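PDB 7C45: CCHC-type domain-containing protein from Trypanosoma brucei brucei, which is an RNase D-type ribonuclease that binds oligouridine RNA and trims guide RNA, probably as a 3'-5' exonuclease with two metal ions. Local coordinates for residues R97-D102 / L122-F127; D102-V107 / A220-H225; R36-D41 / V60-D65. One frame throughout, in Å; residues are numbered along the deposited sequence.

In the fold
Contacts 1 and 3 are two strips of one mixed sheet, their centres about 11 Å apart, in which strand 37-44 lies between strands 57-64 and 97-100; Leu-40 N and Leu-99 O, 2.8 Å apart, mark the seam. Contact 2 lies beyond the end of strand 97-100, about 9 Å from contact 1 between centres, and shares Asp-102 with it. All three face the same RNA. Contact 3 supplies Asp-41 to two calcium ions that hold the phosphate of U10 of chain B, whereas contacts 1 and 2 meet the preceding nucleotides U8 and U9. Asp-106 of contact 2 packs near contact 3, its OD2 4.2 Å from Asp-41 CA.

Contact 1: R97-D102 / L122-F127; sequences RKLFFD and LDLQVF. With nucleotides of chain B.
Phe-101 and Gln-125 touch where strand 97-100 gives way to a loop and strand 121-123 to helix 124-136. Gln-125 CB makes a CH-pi contact over the centre of one face of the Phe-101 ring, 3.6 Å from its centroid. With CG anti to the backbone N (chi1 -172°) and the chain extended beyond it, the Gln-125 amide runs alongside Asp-102 to the RNA. There Gln-125 NE2 donates to O2' of U8 of chain B at 2.8 Å, and Asp-102 OD2 lies very close to the same hydroxyl, so residues of both segments meet it.

One shell back, Asp-123 caps the helix. Its OD1 takes Asp-102 N (3.0 Å) and Val-126 N (3.3 Å) from opposite faces of the carboxylate, while OD2 accepts from Cys-103 N. Behind it, Leu-122 N to Lys-98 O and Phe-100 N to Leu-122 O pair the strands, and Leu-124 N to Phe-100 O (2.8 Å) continues the ladder into the helix. Leu-99 CD2 packs on Leu-122 CD2. This is the parallel pairing of a beta-alpha-beta crossover, strand 97-100, helix 104-114 and strand 121-123, in the RNase H-like exonuclease fold.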
loop_
_atom_site.group_PDB
_atom_site.type_symbol
_atom_site.label_atom_id
_atom_site.label_comp_id
_atom_site.label_asym_id
_atom_site.label_seq_id
_atom_site.Cartn_x
_atom_site.Cartn_y
_atom_site.Cartn_z
ATOM N N ARG A 97 11.153 -3.713 -9.127
ATOM C CA ARG A 97 10.003 -2.890 -8.786
ATOM C C ARG A 97 9.775 -2.935 -7.281
ATOM O O ARG A 97 9.694 -4.008 -6.687
ATOM C CB ARG A 97 8.759 -3.373 -9.537
ATOM C CG ARG A 97 7.476 -2.673 -9.175
ATOM C CD ARG A 97 6.326 -3.173 -10.032
ATOM N NE ARG A 97 6.506 -2.804 -11.428
ATOM C CZ ARG A 97 6.130 -3.570 -12.442
ATOM N NH1 ARG A 97 5.561 -4.753 -12.204
ATOM N NH2 ARG A 97 6.334 -3.159 -13.684
ATOM N N LYS A 98 9.710 -1.769 -6.654
ATOM C CA LYS A 98 9.369 -1.682 -5.247
ATOM C C LYS A 98 7.890 -1.303 -5.160
ATOM O O LYS A 98 7.474 -0.293 -5.733
ATOM C CB LYS A 98 10.270 -0.671 -4.537
ATOM C CG LYS A 98 11.611 -1.282 -3.993
ATOM C CD LYS A 98 12.576 -1.704 -5.103
ATOM C CE LYS A 98 13.277 -0.487 -5.688
ATOM N NZ LYS A 98 14.139 -0.680 -6.865
ATOM N N LEU A 99 7.110 -2.121 -4.462
ATOM C CA LEU A 99 5.670 -1.958 -4.316
ATOM C C LEU A 99 5.350 -1.364 -2.949
ATOM O O LEU A 99 5.755 -1.915 -1.923
ATOM C CB LEU A 99 4.969 -3.307 -4.458
ATOM C CG LEU A 99 5.206 -4.054 -5.771
ATOM C CD1 LEU A 99 4.886 -5.519 -5.574
ATOM C CD2 LEU A 99 4.334 -3.484 -6.864
ATOM N N PHE A 100 4.581 -0.277 -2.939
ATOM C CA PHE A 100 4.176 0.395 -1.711
ATOM C C PHE A 100 2.661 0.466 -1.664
ATOM O O PHE A 100 1.990 0.292 -2.679
ATOM C CB PHE A 100 4.716 1.827 -1.616
ATOM C CG PHE A 100 6.184 1.916 -1.282
ATOM C CD1 PHE A 100 7.132 1.848 -2.282
ATOM C CD2 PHE A 100 6.593 2.085 0.021
ATOM C CE1 PHE A 100 8.485 1.946 -1.985
ATOM C CE2 PHE A 100 7.944 2.193 0.337
ATOM C CZ PHE A 100 8.888 2.112 -0.671
ATOM N N PHE A 101 2.137 0.751 -0.480
ATOM C CA PHE A 101 0.739 1.159 -0.318
ATOM C C PHE A 101 0.776 2.486 0.442
ATOM O O PHE A 101 0.953 2.515 1.670
ATOM C CB PHE A 101 -0.102 0.113 0.409
ATOM C CG PHE A 101 -1.583 0.405 0.347
ATOM C CD1 PHE A 101 -2.321 -0.032 -0.732
ATOM C CD2 PHE A 101 -2.214 1.137 1.335
ATOM C CE1 PHE A 101 -3.676 0.229 -0.814
ATOM C CE2 PHE A 101 -3.559 1.417 1.252
ATOM C CZ PHE A 101 -4.294 0.958 0.173
ATOM N N ASP A 102 0.612 3.574 -0.318
ATOM C CA ASP A 102 0.904 4.943 0.089
ATOM C C ASP A 102 2.384 5.075 0.427
ATOM O O ASP A 102 2.783 4.831 1.573
ATOM C CB ASP A 102 0.037 5.405 1.275
ATOM C CG ASP A 102 0.142 6.930 1.512
ATOM O OD1 ASP A 102 1.015 7.545 0.885
ATOM O OD2 ASP A 102 -0.633 7.487 2.307
ATOM N N LEU A 122 6.187 1.515 -7.438
ATOM C CA LEU A 122 4.787 1.459 -7.846
ATOM C C LEU A 122 3.938 1.486 -6.592
ATOM O O LEU A 122 4.063 0.597 -5.747
ATOM C CB LEU A 122 4.499 0.194 -8.656
ATOM C CG LEU A 122 3.055 0.048 -9.131
ATOM C CD1 LEU A 122 2.751 1.169 -10.080
ATOM C CD2 LEU A 122 2.933 -1.291 -9.874
ATOM N N ASP A 123 3.073 2.494 -6.472
ATOM C CA ASP A 123 2.249 2.689 -5.285
ATOM C C ASP A 123 0.869 2.118 -5.581
ATOM O O ASP A 123 0.128 2.653 -6.413
ATOM C CB ASP A 123 2.192 4.171 -4.922
ATOM C CG ASP A 123 1.418 4.444 -3.645
ATOM O OD1 ASP A 123 0.526 3.683 -3.267
ATOM O OD2 ASP A 123 1.726 5.477 -3.013
ATOM N N LEU A 124 0.530 1.012 -4.928
ATOM C CA LEU A 124 -0.710 0.328 -5.285
ATOM C C LEU A 124 -1.940 1.086 -4.796
ATOM O O LEU A 124 -3.028 0.949 -5.378
ATOM C CB LEU A 124 -0.700 -1.093 -4.734
ATOM C CG LEU A 124 0.335 -2.029 -5.359
ATOM C CD1 LEU A 124 0.111 -3.446 -4.824
ATOM C CD2 LEU A 124 0.316 -1.999 -6.902
ATOM N N GLN A 125 -1.811 1.876 -3.730
ATOM C CA GLN A 125 -2.932 2.735 -3.353
ATOM C C GLN A 125 -3.231 3.727 -4.458
ATOM O O GLN A 125 -4.395 3.919 -4.839
ATOM C CB GLN A 125 -2.630 3.486 -2.057
ATOM C CG GLN A 125 -3.825 4.251 -1.509
ATOM C CD GLN A 125 -3.454 5.163 -0.350
ATOM O OE1 GLN A 125 -2.598 6.022 -0.484
ATOM N NE2 GLN A 125 -4.081 4.949 0.802
ATOM N N VAL A 126 -2.181 4.360 -4.990
ATOM C CA VAL A 126 -2.325 5.268 -6.129
ATOM C C VAL A 126 -2.922 4.531 -7.332
ATOM O O VAL A 126 -3.795 5.067 -8.030
ATOM C CB VAL A 126 -0.976 5.924 -6.470
ATOM C CG1 VAL A 126 -1.078 6.767 -7.714
ATOM C CG2 VAL A 126 -0.516 6.806 -5.302
ATOM N N PHE A 127 -2.450 3.302 -7.595
ATOM C CA PHE A 127 -3.021 2.479 -8.668
ATOM C C PHE A 127 -4.535 2.368 -8.508
ATOM O O PHE A 127 -5.301 2.630 -9.448
ATOM C CB PHE A 127 -2.370 1.088 -8.673
ATOM C CG PHE A 127 -2.261 0.446 -10.055
ATOM C CD1 PHE A 127 -3.311 0.495 -10.940
ATOM C CD2 PHE A 127 -1.091 -0.173 -10.448
ATOM C CE1 PHE A 127 -3.221 -0.102 -12.211
ATOM C CE2 PHE A 127 -0.964 -0.755 -11.719
ATOM C CZ PHE A 127 -2.040 -0.711 -12.599
ATOM P P U B 8 -8.704 6.875 5.927
ATOM O OP1 U B 8 -8.841 8.075 6.782
ATOM O OP2 U B 8 -9.806 6.559 4.985
ATOM O "O5'" U B 8 -7.308 7.016 5.197
ATOM C "C5'" U B 8 -7.104 6.492 3.901
ATOM C "C4'" U B 8 -5.678 6.685 3.479
ATOM O "O4'" U B 8 -5.359 8.096 3.478
ATOM C "C3'" U B 8 -4.616 6.066 4.370
ATOM O "O3'" U B 8 -4.447 4.689 4.105
ATOM C "C2'" U B 8 -3.388 6.901 4.041
ATOM O "O2'" U B 8 -2.826 6.503 2.792
ATOM C "C1'" U B 8 -4.016 8.282 3.849
ATOM N N1 U B 8 -4.019 9.100 5.086
ATOM C C2 U B 8 -2.865 9.766 5.405
ATOM O O2 U B 8 -1.854 9.656 4.743
ATOM N N3 U B 8 -2.943 10.533 6.550
ATOM C C4 U B 8 -4.076 10.689 7.332
ATOM O O4 U B 8 -4.039 11.412 8.332
ATOM C C5 U B 8 -5.239 9.979 6.901
ATOM C C6 U B 8 -5.173 9.224 5.804
ATOM P P U B 9 -3.948 3.691 5.260
ATOM O OP1 U B 9 -3.947 2.338 4.650
ATOM O OP2 U B 9 -4.783 3.970 6.451
ATOM O "O5'" U B 9 -2.474 4.202 5.569
ATOM C "C5'" U B 9 -1.347 3.741 4.832
ATOM C "C4'" U B 9 -0.043 4.408 5.237
ATOM O "O4'" U B 9 -0.158 5.849 5.234
ATOM C "C3'" U B 9 0.512 4.097 6.617
ATOM O "O3'" U B 9 1.136 2.837 6.681
ATOM C "C2'" U B 9 1.461 5.261 6.866
ATOM O "O2'" U B 9 2.696 5.093 6.179
ATOM C "C1'" U B 9 0.701 6.405 6.205
ATOM N N1 U B 9 -0.112 7.155 7.179
ATOM C C2 U B 9 0.541 8.040 8.038
ATOM O O2 U B 9 1.739 8.236 8.036
ATOM N N3 U B 9 -0.266 8.705 8.922
ATOM C C4 U B 9 -1.635 8.577 9.039
ATOM O O4 U B 9 -2.222 9.244 9.888
ATOM C C5 U B 9 -2.232 7.643 8.126
ATOM C C6 U B 9 -1.472 6.976 7.246
#

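Contact 2: D102-V107 / A220-H225; sequences DCRRDV and AQYVEH. With nucleotides of chain B.
Tyr-222 and Val-223 of helix 212-226 pack against the start of helix 104-114, the crossover helix of a beta-alpha-beta unit in the exonuclease domain. The two segments meet by side-chain packing between buried residues. Tyr-222 comes first: its CB meets Cys-103 SG at 4.1 Å, and its CD1 lies 3.9 Å from Arg-104 CG. Ring and arginine chain run side by side in the same direction, yet the guanidinium is turned 86° from the ring plane, so the two flat groups do not stack. Both polar ends arrive at Asp-237, which takes Tyr-222 OH and Arg-104 NH1 and lies further along the chain, past helix 212-226. Next, Val-223 crosses Val-107 at about a right angle, CG1 against CG1 at 4.0 Å, with Val-223 CG2 also near Cys-103 SG.

Beyond CD, the Arg-104 guanidinium turns to Asp-102. A bend at chi3 (-58°) brings its edge side-on to the carboxylate: NE bonds OD1, and NH2 forms a salt bridge with OD2. Asp-102 OD1 also caps Arg-104 N, which reaches it from the opposite face to NE. This probably fixes the carboxylate's rotation, and Arg-104 NH2 lies 3.0 Å from O2 of U8 of chain B.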
loop_
_atom_site.group_PDB
_atom_site.type_symbol
_atom_site.label_atom_id
_atom_site.label_comp_id
_atom_site.label_asym_id
_atom_site.label_seq_id
_atom_site.Cartn_x
_atom_site.Cartn_y
_atom_site.Cartn_z
ATOM N N ASP A 102 0.612 3.574 -0.318
ATOM C CA ASP A 102 0.904 4.943 0.089
ATOM C C ASP A 102 2.384 5.075 0.427
ATOM O O ASP A 102 2.783 4.831 1.573
ATOM C CB ASP A 102 0.037 5.405 1.275
ATOM C CG ASP A 102 0.142 6.930 1.512
ATOM O OD1 ASP A 102 1.015 7.545 0.885
ATOM O OD2 ASP A 102 -0.633 7.487 2.307
ATOM N N CYS A 103 3.187 5.506 -0.549
ATOM C CA CYS A 103 4.637 5.599 -0.389
ATOM C C CYS A 103 5.089 6.905 0.246
ATOM O O CYS A 103 6.278 7.061 0.527
ATOM C CB CYS A 103 5.339 5.472 -1.746
ATOM S SG CYS A 103 5.055 6.814 -2.914
ATOM N N ARG A 104 4.180 7.840 0.494
ATOM C CA ARG A 104 4.609 9.223 0.704
ATOM C C ARG A 104 5.457 9.366 1.960
ATOM O O ARG A 104 6.598 9.839 1.910
ATOM C CB ARG A 104 3.388 10.136 0.774
ATOM C CG ARG A 104 2.722 10.334 -0.587
ATOM C CD ARG A 104 1.399 11.105 -0.424
ATOM N NE ARG A 104 0.526 10.391 0.471
ATOM C CZ ARG A 104 -0.619 10.871 0.937
ATOM N NH1 ARG A 104 -1.051 12.072 0.544
ATOM N NH2 ARG A 104 -1.326 10.138 1.786
ATOM N N ARG A 105 4.881 9.019 3.102
ATOM C CA ARG A 105 5.618 9.090 4.365
ATOM C C ARG A 105 6.814 8.138 4.371
ATOM O O ARG A 105 7.868 8.460 4.939
ATOM C CB ARG A 105 4.681 8.760 5.530
ATOM C CG ARG A 105 4.309 9.899 6.417
ATOM C CD ARG A 105 3.701 11.008 5.629
ATOM N NE ARG A 105 4.617 12.134 5.450
ATOM C CZ ARG A 105 4.296 13.195 4.727
ATOM N NH1 ARG A 105 5.147 14.202 4.572
ATOM N NH2 ARG A 105 3.095 13.244 4.158
ATOM N N ASP A 106 6.663 6.958 3.772
ATOM C CA ASP A 106 7.752 5.980 3.739
ATOM C C ASP A 106 8.960 6.536 3.017
ATOM O O ASP A 106 10.095 6.440 3.502
ATOM C CB ASP A 106 7.300 4.698 3.040
ATOM C CG ASP A 106 6.310 3.904 3.862
ATOM O OD1 ASP A 106 6.115 4.237 5.042
ATOM O OD2 ASP A 106 5.760 2.931 3.318
ATOM N N VAL A 107 8.724 7.120 1.841
ATOM C CA VAL A 107 9.803 7.624 1.013
ATOM C C VAL A 107 10.456 8.826 1.677
ATOM O O VAL A 107 11.691 8.984 1.647
ATOM C CB VAL A 107 9.228 7.935 -0.381
ATOM C CG1 VAL A 107 9.977 9.026 -1.075
ATOM C CG2 VAL A 107 9.160 6.636 -1.188
ATOM N N ALA A 220 6.510 7.788 -9.546
ATOM C CA ALA A 220 7.825 8.426 -9.575
ATOM C C ALA A 220 7.725 9.901 -9.226
ATOM O O ALA A 220 8.635 10.451 -8.601
ATOM C CB ALA A 220 8.486 8.268 -10.934
ATOM N N GLN A 221 6.633 10.554 -9.629
ATOM C CA GLN A 221 6.428 11.948 -9.253
ATOM C C GLN A 221 6.299 12.089 -7.739
ATOM O O GLN A 221 6.804 13.049 -7.155
ATOM C CB GLN A 221 5.178 12.490 -9.945
ATOM C CG GLN A 221 4.898 13.971 -9.697
ATOM C CD GLN A 221 6.062 14.846 -10.115
ATOM O OE1 GLN A 221 6.769 15.399 -9.270
ATOM N NE2 GLN A 221 6.284 14.957 -11.421
ATOM N N TYR A 222 5.579 11.169 -7.103
ATOM C CA TYR A 222 5.464 11.192 -5.643
ATOM C C TYR A 222 6.817 10.994 -4.980
ATOM O O TYR A 222 7.126 11.650 -3.970
ATOM C CB TYR A 222 4.471 10.133 -5.174
ATOM C CG TYR A 222 3.072 10.656 -5.219
ATOM C CD1 TYR A 222 2.615 11.530 -4.246
ATOM C CD2 TYR A 222 2.213 10.299 -6.245
ATOM C CE1 TYR A 222 1.338 12.059 -4.307
ATOM C CE2 TYR A 222 0.925 10.820 -6.313
ATOM C CZ TYR A 222 0.488 11.695 -5.338
ATOM O OH TYR A 222 -0.785 12.233 -5.393
ATOM N N VAL A 223 7.642 10.098 -5.529
ATOM C CA VAL A 223 8.964 9.891 -4.934
ATOM C C VAL A 223 9.828 11.138 -5.119
ATOM O O VAL A 223 10.574 11.527 -4.223
ATOM C CB VAL A 223 9.633 8.624 -5.506
ATOM C CG1 VAL A 223 11.046 8.456 -4.933
ATOM C CG2 VAL A 223 8.808 7.389 -5.153
ATOM N N GLU A 224 9.729 11.798 -6.277
ATOM C CA GLU A 224 10.464 13.047 -6.464
ATOM C C GLU A 224 10.036 14.095 -5.451
ATOM O O GLU A 224 10.853 14.886 -4.973
ATOM C CB GLU A 224 10.243 13.578 -7.878
ATOM C CG GLU A 224 10.959 12.796 -8.957
ATOM C CD GLU A 224 12.465 12.896 -8.830
ATOM O OE1 GLU A 224 12.994 14.034 -8.849
ATOM O OE2 GLU A 224 13.111 11.835 -8.698
ATOM N N HIS A 225 8.748 14.140 -5.143
ATOM C CA HIS A 225 8.221 15.158 -4.242
ATOM C C HIS A 225 8.636 14.888 -2.795
ATOM O O HIS A 225 8.985 15.821 -2.059
ATOM C CB HIS A 225 6.700 15.203 -4.369
ATOM C CG HIS A 225 6.069 16.404 -3.742
ATOM N ND1 HIS A 225 5.854 16.514 -2.384
ATOM C CD2 HIS A 225 5.611 17.554 -4.293
ATOM C CE1 HIS A 225 5.282 17.678 -2.130
ATOM N NE2 HIS A 225 5.134 18.329 -3.268
ATOM P P U B 8 -8.704 6.875 5.927
ATOM O OP1 U B 8 -8.841 8.075 6.782
ATOM O OP2 U B 8 -9.806 6.559 4.985
ATOM O "O5'" U B 8 -7.308 7.016 5.197
ATOM C "C5'" U B 8 -7.104 6.492 3.901
ATOM C "C4'" U B 8 -5.678 6.685 3.479
ATOM O "O4'" U B 8 -5.359 8.096 3.478
ATOM C "C3'" U B 8 -4.616 6.066 4.370
ATOM O "O3'" U B 8 -4.447 4.689 4.105
ATOM C "C2'" U B 8 -3.388 6.901 4.041
ATOM O "O2'" U B 8 -2.826 6.503 2.792
ATOM C "C1'" U B 8 -4.016 8.282 3.849
ATOM N N1 U B 8 -4.019 9.100 5.086
ATOM C C2 U B 8 -2.865 9.766 5.405
ATOM O O2 U B 8 -1.854 9.656 4.743
ATOM N N3 U B 8 -2.943 10.533 6.550
ATOM C C4 U B 8 -4.076 10.689 7.332
ATOM O O4 U B 8 -4.039 11.412 8.332
ATOM C C5 U B 8 -5.239 9.979 6.901
ATOM C C6 U B 8 -5.173 9.224 5.804
ATOM P P U B 9 -3.948 3.691 5.260
ATOM O OP1 U B 9 -3.947 2.338 4.650
ATOM O OP2 U B 9 -4.783 3.970 6.451
ATOM O "O5'" U B 9 -2.474 4.202 5.569
ATOM C "C5'" U B 9 -1.347 3.741 4.832
ATOM C "C4'" U B 9 -0.043 4.408 5.237
ATOM O "O4'" U B 9 -0.158 5.849 5.234
ATOM C "C3'" U B 9 0.512 4.097 6.617
ATOM O "O3'" U B 9 1.136 2.837 6.681
ATOM C "C2'" U B 9 1.461 5.261 6.866
ATOM O "O2'" U B 9 2.696 5.093 6.179
ATOM C "C1'" U B 9 0.701 6.405 6.205
ATOM N N1 U B 9 -0.112 7.155 7.179
ATOM C C2 U B 9 0.541 8.040 8.038
ATOM O O2 U B 9 1.739 8.236 8.036
ATOM N N3 U B 9 -0.266 8.705 8.922
ATOM C C4 U B 9 -1.635 8.577 9.039
ATOM O O4 U B 9 -2.222 9.244 9.888
ATOM C C5 U B 9 -2.232 7.643 8.126
ATOM C C6 U B 9 -1.472 6.976 7.246
#

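Contact 3: R36-D41 / V60-D65. With CA (calcium ion), chain E; CA (calcium ion), chain F; nucleotides of chain B.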
loop_
_atom_site.group_PDB
_atom_site.type_symbol
_atom_site.label_atom_id
_atom_site.label_comp_id
_atom_site.label_asym_id
_atom_site.label_seq_id
_atom_site.Cartn_x
_atom_site.Cartn_y
_atom_site.Cartn_z
ATOM N N ARG A 36 12.155 -9.704 -8.682
ATOM C CA ARG A 36 11.638 -8.771 -9.668
ATOM C C ARG A 36 10.727 -7.718 -9.055
ATOM O O ARG A 36 10.654 -6.601 -9.576
ATOM C CB ARG A 36 10.856 -9.523 -10.757
ATOM C CG ARG A 36 11.655 -10.601 -11.485
ATOM C CD ARG A 36 12.923 -10.020 -12.104
ATOM N NE ARG A 36 12.624 -8.803 -12.831
ATOM C CZ ARG A 36 13.512 -7.852 -13.093
ATOM N NH1 ARG A 36 13.135 -6.770 -13.772
ATOM N NH2 ARG A 36 14.771 -7.970 -12.674
ATOM N N SER A 37 10.011 -8.068 -7.983
ATOM C CA SER A 37 9.164 -7.136 -7.250
ATOM C C SER A 37 9.356 -7.338 -5.752
ATOM O O SER A 37 9.415 -8.475 -5.279
ATOM C CB SER A 37 7.684 -7.317 -7.609
ATOM O OG SER A 37 7.486 -7.074 -8.979
ATOM N N ILE A 38 9.450 -6.231 -5.011
ATOM C CA ILE A 38 9.600 -6.263 -3.558
ATOM C C ILE A 38 8.552 -5.345 -2.953
ATOM O O ILE A 38 8.593 -4.137 -3.180
ATOM C CB ILE A 38 10.997 -5.809 -3.099
ATOM C CG1 ILE A 38 12.102 -6.613 -3.779
ATOM C CG2 ILE A 38 11.099 -5.879 -1.573
ATOM C CD1 ILE A 38 13.432 -6.050 -3.505
ATOM N N ALA A 39 7.617 -5.917 -2.198
ATOM C CA ALA A 39 6.666 -5.132 -1.423
ATOM C C ALA A 39 7.368 -4.573 -0.191
ATOM O O ALA A 39 8.024 -5.327 0.532
ATOM C CB ALA A 39 5.486 -5.997 -1.001
ATOM N N LEU A 40 7.198 -3.276 0.057
ATOM C CA LEU A 40 7.854 -2.599 1.173
ATOM C C LEU A 40 6.847 -1.898 2.066
ATOM O O LEU A 40 5.784 -1.469 1.618
ATOM C CB LEU A 40 8.858 -1.579 0.700
ATOM C CG LEU A 40 10.106 -2.140 0.044
ATOM C CD1 LEU A 40 10.902 -1.009 -0.570
ATOM C CD2 LEU A 40 10.973 -2.887 1.060
ATOM N N ASP A 41 7.229 -1.761 3.332
ATOM C CA ASP A 41 6.427 -1.103 4.349
ATOM C C ASP A 41 7.397 -0.653 5.437
ATOM O O ASP A 41 8.508 -1.171 5.547
ATOM C CB ASP A 41 5.359 -2.064 4.865
ATOM C CG ASP A 41 4.345 -1.419 5.780
ATOM O OD1 ASP A 41 4.189 -0.200 5.774
ATOM O OD2 ASP A 41 3.687 -2.181 6.494
ATOM N N VAL A 60 11.751 -1.968 8.802
ATOM C CA VAL A 60 11.417 -1.939 7.381
ATOM C C VAL A 60 11.044 -3.361 6.990
ATOM O O VAL A 60 11.776 -4.298 7.316
ATOM C CB VAL A 60 12.578 -1.418 6.519
ATOM C CG1 VAL A 60 12.237 -1.559 5.022
ATOM C CG2 VAL A 60 12.909 0.025 6.902
ATOM N N GLN A 61 9.874 -3.531 6.376
ATOM C CA GLN A 61 9.360 -4.858 6.058
ATOM C C GLN A 61 9.417 -5.088 4.554
ATOM O O GLN A 61 9.206 -4.165 3.775
ATOM C CB GLN A 61 7.933 -5.024 6.578
ATOM C CG GLN A 61 7.832 -4.718 8.073
ATOM C CD GLN A 61 7.413 -3.291 8.341
ATOM O OE1 GLN A 61 8.244 -2.383 8.419
ATOM N NE2 GLN A 61 6.120 -3.078 8.464
ATOM N N ALA A 62 9.751 -6.317 4.147
ATOM C CA ALA A 62 9.913 -6.607 2.728
ATOM C C ALA A 62 9.379 -7.995 2.416
ATOM O O ALA A 62 9.612 -8.947 3.165
ATOM C CB ALA A 62 11.367 -6.533 2.278
ATOM N N CYS A 63 8.703 -8.106 1.288
ATOM C CA CYS A 63 8.214 -9.403 0.833
ATOM C C CYS A 63 8.321 -9.405 -0.680
ATOM O O CYS A 63 7.721 -8.543 -1.325
ATOM C CB CYS A 63 6.780 -9.623 1.292
ATOM S SG CYS A 63 6.144 -11.285 0.920
ATOM N N SER A 64 9.102 -10.337 -1.232
ATOM C CA SER A 64 9.421 -10.335 -2.653
ATOM C C SER A 64 8.958 -11.625 -3.317
ATOM O O SER A 64 8.571 -12.590 -2.663
ATOM C CB SER A 64 10.922 -10.147 -2.884
ATOM O OG SER A 64 11.581 -11.401 -2.988
ATOM N N ASP A 65 8.997 -11.619 -4.643
ATOM C CA ASP A 65 8.697 -12.826 -5.403
ATOM C C ASP A 65 9.853 -13.828 -5.406
ATOM O O ASP A 65 9.713 -14.894 -6.002
ATOM C CB ASP A 65 8.312 -12.452 -6.838
ATOM C CG ASP A 65 9.432 -11.735 -7.574
ATOM O OD1 ASP A 65 10.242 -11.062 -6.929
ATOM O OD2 ASP A 65 9.514 -11.862 -8.811
HETATM CA CA CA E . 2.355 -1.374 8.042
HETATM CA CA CA F . 2.641 1.620 5.588
ATOM P P U B 10 1.027 1.966 8.017
ATOM O OP1 U B 10 1.865 0.778 7.764
ATOM O OP2 U B 10 -0.407 1.816 8.404
ATOM O "O5'" U B 10 1.731 2.874 9.127
ATOM C "C5'" U B 10 3.144 3.000 9.151
ATOM C "C4'" U B 10 3.601 3.926 10.247
ATOM O "O4'" U B 10 2.834 5.144 10.182
ATOM C "C3'" U B 10 3.386 3.436 11.668
ATOM O "O3'" U B 10 4.409 2.568 12.101
ATOM C "C2'" U B 10 3.346 4.729 12.465
ATOM O "O2'" U B 10 4.670 5.193 12.691
ATOM C "C1'" U B 10 2.659 5.671 11.478
ATOM N N1 U B 10 1.213 5.804 11.735
ATOM C C2 U B 10 0.867 6.680 12.739
ATOM O O2 U B 10 1.709 7.290 13.382
ATOM N N3 U B 10 -0.484 6.795 12.951
ATOM C C4 U B 10 -1.484 6.139 12.261
ATOM O O4 U B 10 -2.653 6.349 12.571
ATOM C C5 U B 10 -1.040 5.256 11.225
ATOM C C6 U B 10 0.270 5.123 10.999
HETATM O O HOH W 1 1.760 -4.126 8.581
HETATM O O HOH W 2 0.794 -1.653 9.956
HETATM O O HOH W 3 4.559 2.815 6.337
HETATM O O HOH W 4 0.997 0.781 3.993
HETATM O O HOH W 5 3.262 2.685 3.441
#
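A chi1 of -172° swings the Asp-41 carboxylate away from its own amide nitrogen, whereas in Gln-61 CG lies opposite the carbonyl carbon (chi1 -55°) and the chain then bends at chi2. These torsions carry a carboxylate and an amide from paired residues to the same face of the sheet. Gln-61 NE2 approaches Asp-41 OD2 at a poor angle and instead donates to Glu-43 and to the backbone of Ala-188. Gln-61 is thus a second-shell residue, its bond to Glu-43 consistent with steadying that calcium ligand.

The Asp-41 carboxylate is divided between two calcium ions. OD2 binds that of chain E at 2.2 Å, joined by Glu-43, Asp-191 and two waters; OD1 binds that of chain F at 2.4 Å, joined by three waters and a further RNA phosphate. OP1 of U10 of chain B bridges both ions.

The backbone of Asp-41 is held by an antiparallel ladder. Asp-41 and Gln-61 form a hydrogen-bonded pair, with Gln-61 N to Asp-41 O at 2.9 Å, and Ala-39 repeats the pattern with Cys-63, its N meeting Cys-63 O at 2.8 Å. On the other face Ala-62 CB lies against both Ile-38 CG2 and Leu-40 CD2. At the far end Asp-65 OD1 accepts from two successive amides: Arg-36 N meets its syn lone pair at 2.9 Å, and Ser-37 N comes from above the carboxylate plane, along a nearly straight 177° bond. Asp-41, Glu-43 and Asp-191 round two calcium ions bridged by a phosphate oxygen are consistent with the two-metal-ion site of DEDD-type exonucleases such as RNase D.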